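Local coordinates for sensor protein TorS (Vibrio parahaemolyticus, PDB 3O1I) that is the sensor domain of a membrane-bound histidine kinase that probably autophosphorylates on histidine using ATP, crystallised here together with the periplasmic protein TorT, at residues 114-119 and 165-170. Residues are numbered along the deposited sequence; the frame is centred on the assembly and turned at random.
Sequences LTRTQV and ELHLLA
H167 lies in the groove between two antiparallel helices and meets T115, R116 and V119 of the segment 114-119. Its CG stands anti to the backbone N, which carries the imidazole across to the other helix, where CA of R116 lies over one ring face, offset toward the rim. T115 comes to the ring edge, near its plane, and H167 ND1 donates a weak hydrogen bond of 3.3 Å to T115 OG1. Threonine is small enough for the close approach of the backbones, the CA atoms of T115 and H167 being 5.2 Å apart, and its branches divide the work: OG1 meets the imidazole edge, CG2 turns towards L166. With chi1 at 58°, OG1 of T115 sits between its own N and carbonyl carbon, where its single proton can serve the carbonyl oxygens of L111 and E112, giving a buried hydroxyl partners within its own helix. The methyl CB of A170, 3.7 Å from T115 OG1, is compact enough to pack beside it.

R116 suits its place by length: CB and CG pack along the imidazole, CB 3.8 Å from CE1 of H167, and the guanidinium plane is turned 75° from the ring. NH1 lies near NE2 but at a poor angle for a hydrogen bond; its salt bridge is instead with E112, while NH2 pairs with E165 of the second subunit. CG2 of V119, a short apolar branch, meets CB of H167 at 4.0 Å.

The axes of the two short segments approach to 8.8 Å, 160° between their directions, as in an antiparallel helical bundle, joining the long helix 63-138 to helix 142-180. Helix 213-227 covers T115 and L166 through M219, helix 186-208 packs on L166 and A170, and H164 and L168 of the second subunit meet H167; R116 and H167 thus form part of the subunit interface.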
ATOM      1  N   LEU B 114       2.444  12.855   5.462  1.00 33.45           N
ATOM      2  CA  LEU B 114       3.189  13.924   4.837  1.00 35.38           C
ATOM      3  C   LEU B 114       3.129  13.801   3.322  1.00 36.31           C
ATOM      4  O   LEU B 114       2.830  14.766   2.629  1.00 38.52           O
ATOM      5  CB  LEU B 114       4.648  13.924   5.296  1.00 34.09           C
ATOM      6  CG  LEU B 114       5.450  15.115   4.739  1.00 36.31           C
ATOM      7  CD1 LEU B 114       4.687  16.407   4.981  1.00 35.91           C
ATOM      8  CD2 LEU B 114       6.810  15.191   5.403  1.00 38.77           C
ATOM      9  N   THR B 115       3.413  12.624   2.795  1.00 36.86           N
ATOM     10  CA  THR B 115       3.370  12.479   1.356  1.00 38.51           C
ATOM     11  C   THR B 115       1.943  12.545   0.847  1.00 39.68           C
ATOM     12  O   THR B 115       1.721  12.912  -0.303  1.00 41.28           O
ATOM     13  CB  THR B 115       3.998  11.165   0.899  1.00 37.65           C
ATOM     14  OG1 THR B 115       3.317  10.065   1.514  1.00 38.39           O
ATOM     15  CG2 THR B 115       5.451  11.140   1.269  1.00 35.38           C
ATOM     16  N   ARG B 116       0.981  12.193   1.694  1.00 39.93           N
ATOM     17  CA  ARG B 116      -0.423  12.237   1.287  1.00 42.88           C
ATOM     18  C   ARG B 116      -0.801  13.695   1.056  1.00 43.28           C
ATOM     19  O   ARG B 116      -1.507  14.040   0.103  1.00 41.83           O
ATOM     20  CB  ARG B 116      -1.317  11.652   2.374  1.00 43.71           C
ATOM     21  CG  ARG B 116      -2.734  11.448   1.919  1.00 47.32           C
ATOM     22  CD  ARG B 116      -3.624  10.921   3.015  1.00 52.81           C
ATOM     23  NE  ARG B 116      -4.761  10.210   2.438  1.00 59.44           N
ATOM     24  CZ  ARG B 116      -4.701   8.967   1.960  1.00 61.35           C
ATOM     25  NH1 ARG B 116      -3.561   8.287   1.993  1.00 61.77           N
ATOM     26  NH2 ARG B 116      -5.781   8.403   1.435  1.00 62.93           N
ATOM     27  N   THR B 117      -0.313  14.540   1.955  1.00 44.10           N
ATOM     28  CA  THR B 117      -0.539  15.972   1.899  1.00 45.42           C
ATOM     29  C   THR B 117      -0.032  16.560   0.576  1.00 45.35           C
ATOM     30  O   THR B 117      -0.725  17.343  -0.078  1.00 45.33           O
ATOM     31  CB  THR B 117       0.184  16.655   3.054  1.00 44.79           C
ATOM     32  OG1 THR B 117      -0.324  16.156   4.295  1.00 49.22           O
ATOM     33  CG2 THR B 117      -0.035  18.125   3.006  1.00 48.05           C
ATOM     34  N   GLN B 118       1.178  16.183   0.180  1.00 44.58           N
ATOM     35  CA  GLN B 118       1.741  16.685  -1.062  1.00 44.16           C
ATOM     36  C   GLN B 118       0.899  16.214  -2.245  1.00 44.65           C
ATOM     37  O   GLN B 118       0.837  16.890  -3.275  1.00 44.28           O
ATOM     38  CB  GLN B 118       3.176  16.204  -1.222  1.00 44.14           C
ATOM     39  CG  GLN B 118       4.101  16.709  -0.134  1.00 46.22           C
ATOM     40  CD  GLN B 118       5.481  16.067  -0.182  1.00 49.14           C
ATOM     41  OE1 GLN B 118       6.245  16.251  -1.132  1.00 47.54           O
ATOM     42  NE2 GLN B 118       5.802  15.302   0.850  1.00 52.48           N
ATOM     43  N   VAL B 119       0.258  15.054  -2.103  1.00 43.16           N
ATOM     44  CA  VAL B 119      -0.578  14.529  -3.176  1.00 41.05           C
ATOM     45  C   VAL B 119      -1.834  15.380  -3.295  1.00 42.25           C
ATOM     46  O   VAL B 119      -2.322  15.664  -4.404  1.00 41.45           O
ATOM     47  CB  VAL B 119      -0.985  13.057  -2.924  1.00 38.30           C
ATOM     48  CG1 VAL B 119      -2.109  12.638  -3.866  1.00 35.55           C
ATOM     49  CG2 VAL B 119       0.189  12.164  -3.168  1.00 38.31           C
ATOM     50  N   GLU B 165       3.318   7.899  -6.567  1.00 42.63           N
ATOM     51  CA  GLU B 165       4.211   6.781  -6.324  1.00 45.41           C
ATOM     52  C   GLU B 165       4.927   6.904  -4.985  1.00 45.58           C
ATOM     53  O   GLU B 165       5.071   5.931  -4.242  1.00 45.84           O
ATOM     54  CB  GLU B 165       5.242   6.677  -7.456  1.00 49.07           C
ATOM     55  CG  GLU B 165       4.724   5.955  -8.707  1.00 56.61           C
ATOM     56  CD  GLU B 165       4.250   4.521  -8.414  1.00 61.68           C
ATOM     57  OE1 GLU B 165       5.067   3.694  -7.939  1.00 63.31           O
ATOM     58  OE2 GLU B 165       3.056   4.221  -8.659  1.00 63.03           O
ATOM     59  N   LEU B 166       5.378   8.115  -4.687  1.00 45.29           N
ATOM     60  CA  LEU B 166       6.090   8.385  -3.455  1.00 43.37           C
ATOM     61  C   LEU B 166       5.178   7.991  -2.301  1.00 42.42           C
ATOM     62  O   LEU B 166       5.608   7.360  -1.339  1.00 43.40           O
ATOM     63  CB  LEU B 166       6.436   9.869  -3.388  1.00 43.31           C
ATOM     64  CG  LEU B 166       7.493  10.295  -2.371  1.00 44.51           C
ATOM     65  CD1 LEU B 166       8.822   9.642  -2.705  1.00 43.80           C
ATOM     66  CD2 LEU B 166       7.621  11.798  -2.399  1.00 42.92           C
ATOM     67  N   HIS B 167       3.907   8.362  -2.424  1.00 40.42           N
ATOM     68  CA  HIS B 167       2.891   8.057  -1.424  1.00 36.70           C
ATOM     69  C   HIS B 167       2.726   6.548  -1.347  1.00 36.54           C
ATOM     70  O   HIS B 167       2.643   5.974  -0.266  1.00 35.81           O
ATOM     71  CB  HIS B 167       1.563   8.691  -1.827  1.00 33.15           C
ATOM     72  CG  HIS B 167       0.458   8.431  -0.859  1.00 34.30           C
ATOM     73  ND1 HIS B 167       0.667   8.374   0.504  1.00 36.58           N
ATOM     74  CD2 HIS B 167      -0.866   8.224  -1.045  1.00 33.42           C
ATOM     75  CE1 HIS B 167      -0.482   8.141   1.114  1.00 32.86           C
ATOM     76  NE2 HIS B 167      -1.428   8.045   0.197  1.00 34.72           N
ATOM     77  N   LEU B 168       2.670   5.915  -2.512  1.00 36.37           N
ATOM     78  CA  LEU B 168       2.522   4.478  -2.593  1.00 35.90           C
ATOM     79  C   LEU B 168       3.649   3.803  -1.810  1.00 35.62           C
ATOM     80  O   LEU B 168       3.400   2.915  -1.003  1.00 35.64           O
ATOM     81  CB  LEU B 168       2.556   4.037  -4.058  1.00 38.46           C
ATOM     82  CG  LEU B 168       2.283   2.572  -4.415  1.00 41.20           C
ATOM     83  CD1 LEU B 168       0.957   2.147  -3.817  1.00 42.90           C
ATOM     84  CD2 LEU B 168       2.259   2.402  -5.928  1.00 41.45           C
ATOM     85  N   LEU B 169       4.884   4.235  -2.035  1.00 34.04           N
ATOM     86  CA  LEU B 169       6.023   3.647  -1.347  1.00 34.70           C
ATOM     87  C   LEU B 169       6.000   3.877   0.153  1.00 35.30           C
ATOM     88  O   LEU B 169       6.351   2.987   0.939  1.00 35.66           O
ATOM     89  CB  LEU B 169       7.332   4.202  -1.897  1.00 36.13           C
ATOM     90  CG  LEU B 169       7.652   3.923  -3.360  1.00 36.44           C
ATOM     91  CD1 LEU B 169       9.150   4.089  -3.566  1.00 36.94           C
ATOM     92  CD2 LEU B 169       7.223   2.520  -3.737  1.00 36.32           C
ATOM     93  N   ALA B 170       5.617   5.081   0.549  1.00 34.03           N
ATOM     94  CA  ALA B 170       5.552   5.411   1.959  1.00 33.57           C
ATOM     95  C   ALA B 170       4.475   4.536   2.587  1.00 32.28           C
ATOM     96  O   ALA B 170       4.592   4.102   3.725  1.00 32.12           O
ATOM     97  CB  ALA B 170       5.209   6.904   2.138  1.00 30.31           C
TER